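Non-reducing end alpha-L-arabinofuranosidase BoGH43B (Bacteroides ovatus, PDB 5JOZ) removes terminal non-reducing alpha-L-arabinofuranosyl residues from xyloglucan side branches, turning 'S' units into 'X' units during periplasmic xyloglucan breakdown. Local coordinates at residues Asp24-Val29 / Lys45-Trp50; Ser31-Phe36 / Gly74-Thr79; Gly177-Lys182 / His238-Gln243; Val252-Arg257 / Leu266-Phe271. All blocks are in the same frame, centred on the assembly; numbering follows the deposited sequence.

How the contacts relate
All four contacts belong to the family 43 five-bladed beta-propeller. Contact 1 lies partly at the surface, pairing a salt bridge with leucine-aromatic packing inside one blade. Contacts 2, 3 and 4 are buried and come close to the carboxylates inferred to be catalytic. Contact 2 uses a short backbone bridge and two rings to join the first blade to the second, and contact 3 brings together innermost strands of two blades through side chains. Contact 4, inside the last blade, is built on backbone hydrogen bonds. Contacts 3 and 4 share a sheet, strand 234-243 lying beside strand 249-256, and contacts 1 and 4 meet where Leu-28 packs on Val-252 and Thr-270.

Contact 1: residues Asp24-Val29 / Lys45-Trp50; sequences DDFYLV and KDLVHW
Asp-25 OD1 is gripped twice, by Lys-45 NZ at 2.6 Å in a salt bridge and by His-43 NE2. The ammonium comes in on the syn side, 32° out of the carboxylate plane; the two side chains run alongside each other in the same direction, and the lysine chain turns at its last torsion (chi4 -86°) to deliver NZ. The rest of the contact is apolar. Leu-47 sets its CD2 branch over one face of the Phe-26 ring, 3.7 Å from the centroid and offset toward Phe-26 CD2 and CE2, a CH-pi contact. Trp-50 meets Leu-28 at about a right angle: Leu-28 CD1 stands over the six-membered ring, 4.2 Å from its centroid, while Leu-28 CB touches Trp-50 CZ3 at 3.5 Å. The loop is braced from within by Asp-46, whose OD1 accepts from Val-48 N, closing an Asx turn, and from His-49 N, which makes it an Asx motif, and whose OD2 takes an almost straight bond from His-49 ND1 (2.9 Å). Residues 45-50 thus link strand 40-44 to strand 51-55 in the first four-stranded blade, folding back over strand 25-29, with Ile-19 of strand 18-22 also packed against Leu-47 and Trp-50.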
# COMPACT_ATOMS: atom_id res chain seq x y z
N ASP A 24 0.15 -1.11 -25.37
CA ASP A 24 1.36 -1.75 -24.82
C ASP A 24 1.64 -1.42 -23.33
O ASP A 24 2.57 -1.99 -22.74
CB ASP A 24 2.61 -1.39 -25.66
CG ASP A 24 2.53 -1.92 -27.09
OD1 ASP A 24 2.19 -3.11 -27.27
OD2 ASP A 24 2.81 -1.14 -28.03
N ASP A 25 0.85 -0.54 -22.73
CA ASP A 25 1.09 -0.09 -21.36
C ASP A 25 0.15 -0.72 -20.34
O ASP A 25 -1.04 -0.90 -20.61
CB ASP A 25 1.00 1.43 -21.33
CG ASP A 25 2.08 2.06 -22.17
OD1 ASP A 25 3.27 1.93 -21.80
OD2 ASP A 25 1.74 2.65 -23.22
N PHE A 26 0.72 -1.09 -19.19
CA PHE A 26 -0.03 -1.63 -18.05
C PHE A 26 0.05 -0.67 -16.89
O PHE A 26 1.09 -0.12 -16.63
CB PHE A 26 0.52 -2.98 -17.61
CG PHE A 26 0.41 -4.05 -18.65
CD1 PHE A 26 1.39 -4.19 -19.62
CD2 PHE A 26 -0.68 -4.91 -18.68
CE1 PHE A 26 1.30 -5.16 -20.60
CE2 PHE A 26 -0.78 -5.89 -19.65
CZ PHE A 26 0.21 -6.01 -20.61
N TYR A 27 -1.07 -0.50 -16.20
CA TYR A 27 -1.17 0.39 -15.05
C TYR A 27 -1.82 -0.36 -13.90
O TYR A 27 -2.69 -1.21 -14.10
CB TYR A 27 -1.98 1.62 -15.42
CG TYR A 27 -1.33 2.39 -16.54
CD1 TYR A 27 -0.22 3.19 -16.30
CD2 TYR A 27 -1.81 2.30 -17.84
CE1 TYR A 27 0.40 3.88 -17.33
CE2 TYR A 27 -1.20 3.00 -18.87
CZ TYR A 27 -0.09 3.78 -18.61
OH TYR A 27 0.53 4.47 -19.62
N LEU A 28 -1.39 -0.04 -12.69
CA LEU A 28 -1.81 -0.77 -11.51
C LEU A 28 -1.87 0.13 -10.29
O LEU A 28 -1.01 0.98 -10.10
CB LEU A 28 -0.86 -1.93 -11.27
CG LEU A 28 -1.16 -2.97 -10.20
CD1 LEU A 28 -0.51 -4.30 -10.59
CD2 LEU A 28 -0.67 -2.54 -8.83
N VAL A 29 -2.89 -0.09 -9.46
CA VAL A 29 -3.08 0.64 -8.22
C VAL A 29 -3.20 -0.31 -7.06
O VAL A 29 -3.67 -1.41 -7.22
CB VAL A 29 -4.35 1.53 -8.21
CG1 VAL A 29 -4.10 2.80 -9.01
CG2 VAL A 29 -5.58 0.77 -8.72
N LYS A 45 5.54 -2.29 -18.84
CA LYS A 45 5.39 -2.83 -20.20
C LYS A 45 5.50 -4.36 -20.31
O LYS A 45 5.24 -4.92 -21.37
CB LYS A 45 6.41 -2.16 -21.14
CG LYS A 45 6.26 -0.65 -21.17
CD LYS A 45 6.99 0.02 -22.32
CE LYS A 45 6.45 1.42 -22.56
NZ LYS A 45 5.26 1.42 -23.46
N ASP A 46 5.86 -5.03 -19.21
CA ASP A 46 6.03 -6.50 -19.22
C ASP A 46 5.33 -7.25 -18.07
O ASP A 46 5.57 -8.44 -17.89
CB ASP A 46 7.53 -6.84 -19.25
CG ASP A 46 8.32 -6.27 -18.05
OD1 ASP A 46 7.74 -5.94 -16.99
OD2 ASP A 46 9.55 -6.15 -18.18
N LEU A 47 4.47 -6.55 -17.32
CA LEU A 47 3.79 -7.06 -16.08
C LEU A 47 4.69 -7.38 -14.89
O LEU A 47 4.18 -7.67 -13.80
CB LEU A 47 2.89 -8.27 -16.36
CG LEU A 47 1.64 -8.08 -17.21
CD1 LEU A 47 0.95 -9.42 -17.37
CD2 LEU A 47 0.69 -7.08 -16.58
N VAL A 48 6.01 -7.29 -15.07
CA VAL A 48 6.98 -7.76 -14.09
C VAL A 48 7.73 -6.60 -13.44
O VAL A 48 7.86 -6.57 -12.22
CB VAL A 48 7.97 -8.75 -14.74
CG1 VAL A 48 9.13 -9.09 -13.81
CG2 VAL A 48 7.24 -10.03 -15.14
N HIS A 49 8.24 -5.69 -14.26
CA HIS A 49 8.99 -4.54 -13.79
C HIS A 49 8.09 -3.31 -13.74
O HIS A 49 7.54 -2.86 -14.75
CB HIS A 49 10.18 -4.32 -14.71
CG HIS A 49 11.13 -5.48 -14.74
ND1 HIS A 49 11.18 -6.37 -15.79
CD2 HIS A 49 12.03 -5.92 -13.83
CE1 HIS A 49 12.08 -7.30 -15.54
NE2 HIS A 49 12.61 -7.05 -14.36
N TRP A 50 7.93 -2.78 -12.54
CA TRP A 50 6.98 -1.72 -12.26
C TRP A 50 7.70 -0.46 -11.81
O TRP A 50 8.70 -0.53 -11.10
CB TRP A 50 5.98 -2.20 -11.21
CG TRP A 50 5.10 -3.31 -11.75
CD1 TRP A 50 5.35 -4.64 -11.71
CD2 TRP A 50 3.86 -3.15 -12.44
NE1 TRP A 50 4.33 -5.34 -12.32
CE2 TRP A 50 3.41 -4.44 -12.79
CE3 TRP A 50 3.08 -2.04 -12.80
CZ2 TRP A 50 2.21 -4.65 -13.48
CZ3 TRP A 50 1.88 -2.25 -13.48
CH2 TRP A 50 1.46 -3.55 -13.81

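Contact 2: residues Ser31-Phe36 / Gly74-Thr79; sequences STFEYF and GQYAPT
A type II' beta turn, Thr-32 to Tyr-35, lies against the start of strand 74-83 close to the active site, and Phe-33 in that turn has the largest share of the contact. Its backbone pairs with Gln-75 in a single antiparallel hydrogen-bonded bridge: Phe-33 N gives to Gln-75 O at 2.8 Å, on a lone pair, while Gln-75 N gives to Phe-33 O from above that carbonyl's plane. The same Gln-75 O sits 3.4 Å above the centre of the Phe-33 ring. In the five-bladed propeller this bridge connects the loop between strands 25-29 and 40-44 of the first blade to the innermost strand of the second. With CG beside its backbone N (chi1 -60°), the Phe-33 ring folds back over the strand and turns its edge to the face of Tyr-76, a T-shaped pair with centroids 5.1 Å apart and planes at 61°; Phe-33 CE1 reaches Tyr-76 CD1 at 3.7 Å. Tyr-76 OH is bonded to Thr-72 O. Gly-74 CA lies 3.4 Å from Phe-33 O in a CA-H...O contact. Ser-31 rests its CB on Tyr-76 O at 3.5 Å, and its OG bonds to OD2 of Asp-16, inferred to be the catalytic proton acceptor.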
# COMPACT_ATOMS: atom_id res chain seq x y z
N SER A 31 -4.11 -0.25 -2.55
CA SER A 31 -4.73 0.48 -1.44
C SER A 31 -3.71 1.07 -0.44
O SER A 31 -2.64 0.52 -0.18
CB SER A 31 -5.75 -0.41 -0.73
OG SER A 31 -5.20 -1.64 -0.31
N THR A 32 -4.08 2.21 0.14
CA THR A 32 -3.19 3.02 0.98
C THR A 32 -3.69 3.35 2.39
O THR A 32 -2.89 3.72 3.25
CB THR A 32 -2.86 4.34 0.26
OG1 THR A 32 -4.03 4.84 -0.41
CG2 THR A 32 -1.82 4.11 -0.76
N PHE A 33 -4.99 3.23 2.65
CA PHE A 33 -5.54 3.44 4.00
C PHE A 33 -5.26 4.88 4.48
O PHE A 33 -5.61 5.83 3.77
CB PHE A 33 -5.08 2.29 4.91
CG PHE A 33 -5.54 0.95 4.41
CD1 PHE A 33 -6.83 0.51 4.68
CD2 PHE A 33 -4.75 0.19 3.57
CE1 PHE A 33 -7.30 -0.69 4.17
CE2 PHE A 33 -5.21 -1.01 3.05
CZ PHE A 33 -6.49 -1.45 3.35
N GLU A 34 -4.59 5.06 5.62
CA GLU A 34 -4.38 6.42 6.15
C GLU A 34 -3.24 7.20 5.47
O GLU A 34 -2.99 8.35 5.86
CB GLU A 34 -4.14 6.40 7.67
CG GLU A 34 -2.72 6.03 8.11
CD GLU A 34 -2.49 4.54 8.30
OE1 GLU A 34 -3.26 3.72 7.73
OE2 GLU A 34 -1.53 4.19 9.05
N TYR A 35 -2.55 6.60 4.49
CA TYR A 35 -1.34 7.21 3.92
C TYR A 35 -1.61 8.11 2.73
O TYR A 35 -2.46 7.79 1.90
CB TYR A 35 -0.32 6.14 3.56
CG TYR A 35 0.26 5.46 4.78
CD1 TYR A 35 1.16 6.13 5.62
CD2 TYR A 35 -0.09 4.16 5.11
CE1 TYR A 35 1.69 5.51 6.75
CE2 TYR A 35 0.44 3.53 6.22
CZ TYR A 35 1.33 4.21 7.05
OH TYR A 35 1.83 3.58 8.16
N PHE A 36 -0.87 9.23 2.66
CA PHE A 36 -1.03 10.26 1.62
C PHE A 36 0.32 10.48 0.93
O PHE A 36 1.34 10.48 1.60
CB PHE A 36 -1.50 11.58 2.23
CG PHE A 36 -1.79 12.66 1.23
CD1 PHE A 36 -3.05 12.78 0.66
CD2 PHE A 36 -0.81 13.57 0.86
CE1 PHE A 36 -3.32 13.78 -0.26
CE2 PHE A 36 -1.07 14.59 -0.06
CZ PHE A 36 -2.33 14.69 -0.62
N GLY A 74 -9.34 5.24 6.02
CA GLY A 74 -8.85 5.78 4.76
C GLY A 74 -9.18 4.95 3.53
O GLY A 74 -10.26 4.39 3.42
N GLN A 75 -8.23 4.88 2.59
CA GLN A 75 -8.48 4.26 1.28
C GLN A 75 -8.37 2.73 1.29
O GLN A 75 -7.32 2.18 1.61
CB GLN A 75 -7.52 4.85 0.25
CG GLN A 75 -7.71 6.33 0.01
CD GLN A 75 -9.12 6.70 -0.44
OE1 GLN A 75 -9.85 5.87 -0.97
NE2 GLN A 75 -9.51 7.96 -0.23
N TYR A 76 -9.47 2.07 0.92
CA TYR A 76 -9.60 0.61 0.84
C TYR A 76 -9.41 0.22 -0.63
O TYR A 76 -8.92 1.03 -1.41
CB TYR A 76 -10.97 0.15 1.39
CG TYR A 76 -11.01 -0.09 2.86
CD1 TYR A 76 -10.63 0.91 3.75
CD2 TYR A 76 -11.46 -1.31 3.38
CE1 TYR A 76 -10.67 0.71 5.13
CE2 TYR A 76 -11.51 -1.52 4.77
CZ TYR A 76 -11.11 -0.50 5.63
OH TYR A 76 -11.14 -0.65 7.00
N ALA A 77 -9.72 -1.02 -0.99
CA ALA A 77 -9.45 -1.53 -2.35
C ALA A 77 -9.95 -0.63 -3.47
O ALA A 77 -11.14 -0.35 -3.53
CB ALA A 77 -10.04 -2.92 -2.52
N PRO A 78 -9.04 -0.17 -4.35
CA PRO A 78 -9.41 0.57 -5.53
C PRO A 78 -9.56 -0.34 -6.73
O PRO A 78 -8.94 -1.41 -6.78
CB PRO A 78 -8.21 1.46 -5.75
CG PRO A 78 -7.07 0.56 -5.38
CD PRO A 78 -7.58 -0.33 -4.28
N THR A 79 -10.36 0.07 -7.71
CA THR A 79 -10.38 -0.58 -9.01
C THR A 79 -9.98 0.47 -10.07
O THR A 79 -10.43 1.61 -9.99
CB THR A 79 -11.76 -1.23 -9.28
OG1 THR A 79 -11.98 -2.25 -8.30
CG2 THR A 79 -11.83 -1.84 -10.66

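Contact 3: residues Gly177-Lys182 / His238-Gln243; sequences GPHFYK and HADLVQ
Tyr-181 OH gives a very short hydrogen bond, 2.5 Å, to Asp-240 OD1. The carboxylate lies at the edge of the phenol, nearly coplanar with the ring. Asp-240 gets there with CG anti to its backbone N (chi1 -164°), which swings the group across the gap between strands; Tyr-181 has CG beside its own N and points its hydroxyl at the neighbouring strand. The flank of the phenol rests on Leu-241, with Tyr-181 CE2 3.9 Å from Leu-241 CG. Asp-240 OD2 is held from elsewhere, by Arg-81 in a salt bridge and by Ser-18 OG and Ile-19 N. The arginine probably favours the charged form of this buried acid.

His-179 stacks on the same carboxylate, planes 19° apart, with Asp-240 OD1 3.8 Å above one imidazole face and Gly-177 O 3.7 Å above the opposite one. Ala-239 O approaches the ring edge at CD2 (3.1 Å), and Ser-128 OG bonds ND1, which helps to fix the ring's rotation. Next to the active site, Gly-177 CA sits over the face of His-238, 4.0 Å from the centroid. These two strands, nearly parallel at 14°, are the innermost of adjacent propeller blades: strand 176-183 pairs with 186-193 and strand 234-243 with 249-256, while Met-190 of strand 186-193 packs against Tyr-181, Ala-239 and Leu-241.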
# COMPACT_ATOMS: atom_id res chain seq x y z
N GLY A 177 -14.07 -8.15 -2.95
CA GLY A 177 -13.33 -7.96 -4.19
C GLY A 177 -13.91 -8.44 -5.50
O GLY A 177 -13.16 -8.99 -6.32
N PRO A 178 -15.22 -8.22 -5.74
CA PRO A 178 -15.81 -8.72 -6.98
C PRO A 178 -15.43 -7.88 -8.18
O PRO A 178 -15.45 -6.65 -8.10
CB PRO A 178 -17.31 -8.61 -6.71
CG PRO A 178 -17.43 -7.43 -5.82
CD PRO A 178 -16.23 -7.53 -4.91
N HIS A 179 -15.06 -8.54 -9.27
CA HIS A 179 -14.86 -7.87 -10.56
C HIS A 179 -15.77 -8.50 -11.59
O HIS A 179 -16.06 -9.69 -11.51
CB HIS A 179 -13.41 -7.96 -11.03
CG HIS A 179 -12.45 -7.29 -10.10
ND1 HIS A 179 -12.54 -5.96 -9.78
CD2 HIS A 179 -11.40 -7.78 -9.41
CE1 HIS A 179 -11.57 -5.65 -8.94
NE2 HIS A 179 -10.86 -6.74 -8.69
N PHE A 180 -16.14 -7.69 -12.57
CA PHE A 180 -17.09 -8.03 -13.59
C PHE A 180 -16.34 -8.08 -14.92
O PHE A 180 -15.67 -7.13 -15.28
CB PHE A 180 -18.18 -6.94 -13.61
CG PHE A 180 -19.41 -7.32 -14.38
CD1 PHE A 180 -20.13 -8.45 -14.06
CD2 PHE A 180 -19.85 -6.52 -15.43
CE1 PHE A 180 -21.26 -8.80 -14.77
CE2 PHE A 180 -20.99 -6.86 -16.15
CZ PHE A 180 -21.69 -8.00 -15.82
N TYR A 181 -16.44 -9.20 -15.64
CA TYR A 181 -15.83 -9.33 -16.97
C TYR A 181 -16.81 -9.94 -17.97
O TYR A 181 -17.60 -10.81 -17.63
CB TYR A 181 -14.57 -10.19 -16.93
CG TYR A 181 -13.58 -9.84 -15.85
CD1 TYR A 181 -12.88 -8.65 -15.88
CD2 TYR A 181 -13.35 -10.71 -14.78
CE1 TYR A 181 -11.98 -8.32 -14.88
CE2 TYR A 181 -12.45 -10.40 -13.78
CZ TYR A 181 -11.76 -9.21 -13.83
OH TYR A 181 -10.86 -8.91 -12.84
N LYS A 182 -16.76 -9.46 -19.21
CA LYS A 182 -17.51 -10.06 -20.30
C LYS A 182 -16.47 -10.73 -21.15
O LYS A 182 -15.75 -10.06 -21.87
CB LYS A 182 -18.28 -9.00 -21.11
CG LYS A 182 -18.90 -9.49 -22.42
CD LYS A 182 -19.83 -10.68 -22.23
CE LYS A 182 -20.60 -11.01 -23.50
NZ LYS A 182 -21.41 -9.86 -23.98
N HIS A 238 -7.89 -11.71 -3.69
CA HIS A 238 -8.20 -10.38 -4.23
C HIS A 238 -7.49 -10.11 -5.56
O HIS A 238 -6.72 -9.15 -5.71
CB HIS A 238 -7.90 -9.26 -3.21
CG HIS A 238 -8.73 -8.03 -3.41
ND1 HIS A 238 -9.60 -7.55 -2.45
CD2 HIS A 238 -8.86 -7.21 -4.48
CE1 HIS A 238 -10.20 -6.46 -2.91
NE2 HIS A 238 -9.78 -6.24 -4.14
N ALA A 239 -7.77 -10.97 -6.53
CA ALA A 239 -7.19 -10.89 -7.85
C ALA A 239 -7.95 -9.95 -8.81
O ALA A 239 -9.11 -9.61 -8.56
CB ALA A 239 -7.10 -12.28 -8.46
N ASP A 240 -7.26 -9.55 -9.87
CA ASP A 240 -7.82 -8.83 -11.00
C ASP A 240 -7.19 -9.39 -12.28
O ASP A 240 -5.98 -9.60 -12.33
CB ASP A 240 -7.55 -7.32 -10.87
CG ASP A 240 -8.45 -6.46 -11.80
OD1 ASP A 240 -9.32 -7.01 -12.51
OD2 ASP A 240 -8.27 -5.22 -11.82
N LEU A 241 -7.99 -9.64 -13.31
CA LEU A 241 -7.51 -10.25 -14.55
C LEU A 241 -7.05 -9.19 -15.55
O LEU A 241 -7.47 -8.05 -15.49
CB LEU A 241 -8.59 -11.13 -15.18
CG LEU A 241 -9.13 -12.32 -14.37
CD1 LEU A 241 -10.08 -13.14 -15.21
CD2 LEU A 241 -8.05 -13.23 -13.82
N VAL A 242 -6.16 -9.57 -16.46
CA VAL A 242 -5.75 -8.73 -17.60
C VAL A 242 -5.44 -9.64 -18.77
O VAL A 242 -4.83 -10.70 -18.60
CB VAL A 242 -4.51 -7.86 -17.28
CG1 VAL A 242 -3.33 -8.70 -16.78
CG2 VAL A 242 -4.10 -7.03 -18.48
N GLN A 243 -5.83 -9.22 -19.97
CA GLN A 243 -5.56 -10.00 -21.17
C GLN A 243 -4.54 -9.27 -22.03
O GLN A 243 -4.63 -8.06 -22.21
CB GLN A 243 -6.85 -10.26 -21.96
CG GLN A 243 -6.66 -11.32 -23.04
CD GLN A 243 -7.86 -11.49 -23.98
OE1 GLN A 243 -8.61 -10.56 -24.23
NE2 GLN A 243 -8.01 -12.70 -24.53

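Contact 4: residues Val252-Arg257 / Leu266-Phe271; sequences VCLGIR and LGRETF
Arg-257 and Glu-269 join side chains where the antiparallel pair 249-256 and 269-277 opens into its connecting loop, in the last blade of the five-bladed propeller. Glu-269 leaves the backbone with CG beside its N (chi1 -63°) and then runs extended. CB projects to the sheet face that also carries Cys-253 and Phe-271; CG carries the chain out to the carboxylate, where CD lies 3.6 Å from Arg-257 NH1. At the tip, OE2 takes the salt-bridge hydrogen bond from Arg-257 NH1 at 2.9 Å. The nitrogen arrives on the syn side, and the oxygen lies close to the guanidinium plane. Gly-12 N is a second donor to OE2. OE1 accepts from a water that also donates to Gly-267 O and accepts from Arg-257 N, bridging the two segments.

Behind this, the backbones pair at Gly-255 with Glu-269 and at Cys-253 with Phe-271, both hydrogen-bonded pairs. Phe-271 N gives to Cys-253 O at 2.8 Å. The Phe-271 ring lies against Gly-255, its CE1 3.4 Å from that residue's N, in the place a side chain would need. Alongside Leu-254 and Ile-256, Arg-268 lays its CG 3.6 Å from Ile-256 CG2, then bends at chi3 (-64°). Its NH2 bonds to Phe-476 O, while NH1 reaches Leu-254 CD2 at 3.6 Å.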
# COMPACT_ATOMS: atom_id res chain seq x y z
N VAL A 252 -3.26 -10.45 -11.40
CA VAL A 252 -2.56 -9.91 -10.24
C VAL A 252 -3.44 -10.17 -9.03
O VAL A 252 -4.66 -10.27 -9.17
CB VAL A 252 -2.17 -8.42 -10.37
CG1 VAL A 252 -1.18 -8.26 -11.51
CG2 VAL A 252 -3.41 -7.53 -10.56
N CYS A 253 -2.82 -10.34 -7.88
CA CYS A 253 -3.52 -10.59 -6.62
C CYS A 253 -2.59 -10.20 -5.47
O CYS A 253 -1.39 -9.94 -5.68
CB CYS A 253 -3.88 -12.06 -6.49
SG CYS A 253 -2.45 -13.11 -6.14
N LEU A 254 -3.15 -10.19 -4.26
CA LEU A 254 -2.39 -9.88 -3.06
C LEU A 254 -2.02 -11.16 -2.34
O LEU A 254 -2.63 -12.19 -2.56
CB LEU A 254 -3.18 -8.96 -2.12
CG LEU A 254 -4.43 -9.44 -1.35
CD1 LEU A 254 -4.14 -10.47 -0.25
CD2 LEU A 254 -5.15 -8.24 -0.77
N GLY A 255 -1.03 -11.05 -1.47
CA GLY A 255 -0.64 -12.15 -0.59
C GLY A 255 0.31 -11.65 0.48
O GLY A 255 0.67 -10.46 0.51
N ILE A 256 0.73 -12.57 1.35
CA ILE A 256 1.72 -12.25 2.38
C ILE A 256 2.90 -13.20 2.28
O ILE A 256 2.75 -14.30 1.74
CB ILE A 256 1.10 -12.27 3.79
CG1 ILE A 256 0.47 -13.63 4.10
CG2 ILE A 256 0.06 -11.15 3.92
CD1 ILE A 256 0.06 -13.82 5.55
N ARG A 257 4.05 -12.76 2.78
CA ARG A 257 5.28 -13.57 2.88
C ARG A 257 5.58 -13.70 4.35
O ARG A 257 6.22 -12.81 4.91
CB ARG A 257 6.46 -12.87 2.22
CG ARG A 257 6.46 -12.85 0.70
CD ARG A 257 7.13 -11.57 0.19
NE ARG A 257 8.52 -11.70 -0.18
CZ ARG A 257 9.37 -10.69 -0.36
NH1 ARG A 257 9.00 -9.42 -0.21
NH2 ARG A 257 10.62 -10.96 -0.71
N LEU A 266 5.81 -6.75 6.51
CA LEU A 266 5.93 -5.91 5.33
C LEU A 266 4.57 -5.52 4.74
O LEU A 266 4.51 -4.57 3.96
CB LEU A 266 6.76 -6.59 4.24
CG LEU A 266 8.16 -7.10 4.58
CD1 LEU A 266 8.87 -7.51 3.30
CD2 LEU A 266 8.99 -6.07 5.34
N GLY A 267 3.51 -6.23 5.10
CA GLY A 267 2.17 -5.94 4.60
C GLY A 267 1.77 -6.90 3.49
O GLY A 267 2.51 -7.84 3.16
N ARG A 268 0.59 -6.70 2.93
CA ARG A 268 0.16 -7.51 1.81
C ARG A 268 0.80 -6.92 0.53
O ARG A 268 0.76 -5.71 0.28
CB ARG A 268 -1.37 -7.61 1.76
CG ARG A 268 -1.98 -8.28 3.00
CD ARG A 268 -3.49 -8.05 3.12
NE ARG A 268 -3.82 -6.62 3.30
CZ ARG A 268 -4.97 -6.03 2.95
NH1 ARG A 268 -5.97 -6.71 2.39
NH2 ARG A 268 -5.13 -4.73 3.17
N GLU A 269 1.45 -7.79 -0.23
CA GLU A 269 2.21 -7.43 -1.42
C GLU A 269 1.46 -7.92 -2.67
O GLU A 269 0.47 -8.64 -2.55
CB GLU A 269 3.61 -8.04 -1.29
CG GLU A 269 4.35 -7.47 -0.09
CD GLU A 269 5.65 -8.19 0.24
OE1 GLU A 269 5.58 -9.31 0.78
OE2 GLU A 269 6.73 -7.59 0.02
N THR A 270 1.96 -7.54 -3.84
CA THR A 270 1.31 -7.83 -5.11
C THR A 270 2.05 -8.91 -5.88
O THR A 270 3.25 -8.85 -6.05
CB THR A 270 1.22 -6.55 -5.97
OG1 THR A 270 0.36 -5.62 -5.32
CG2 THR A 270 0.66 -6.85 -7.36
N PHE A 271 1.28 -9.87 -6.39
CA PHE A 271 1.78 -11.06 -7.05
C PHE A 271 1.22 -11.14 -8.47
O PHE A 271 0.24 -10.47 -8.81
CB PHE A 271 1.36 -12.31 -6.25
CG PHE A 271 1.99 -12.40 -4.89
CD1 PHE A 271 1.52 -11.63 -3.83
CD2 PHE A 271 3.07 -13.25 -4.66
CE1 PHE A 271 2.11 -11.71 -2.58
CE2 PHE A 271 3.67 -13.33 -3.42
CZ PHE A 271 3.18 -12.56 -2.37
O HOH W 1 4.43 -9.85 3.26
O HOH W 2 5.85 -9.85 5.51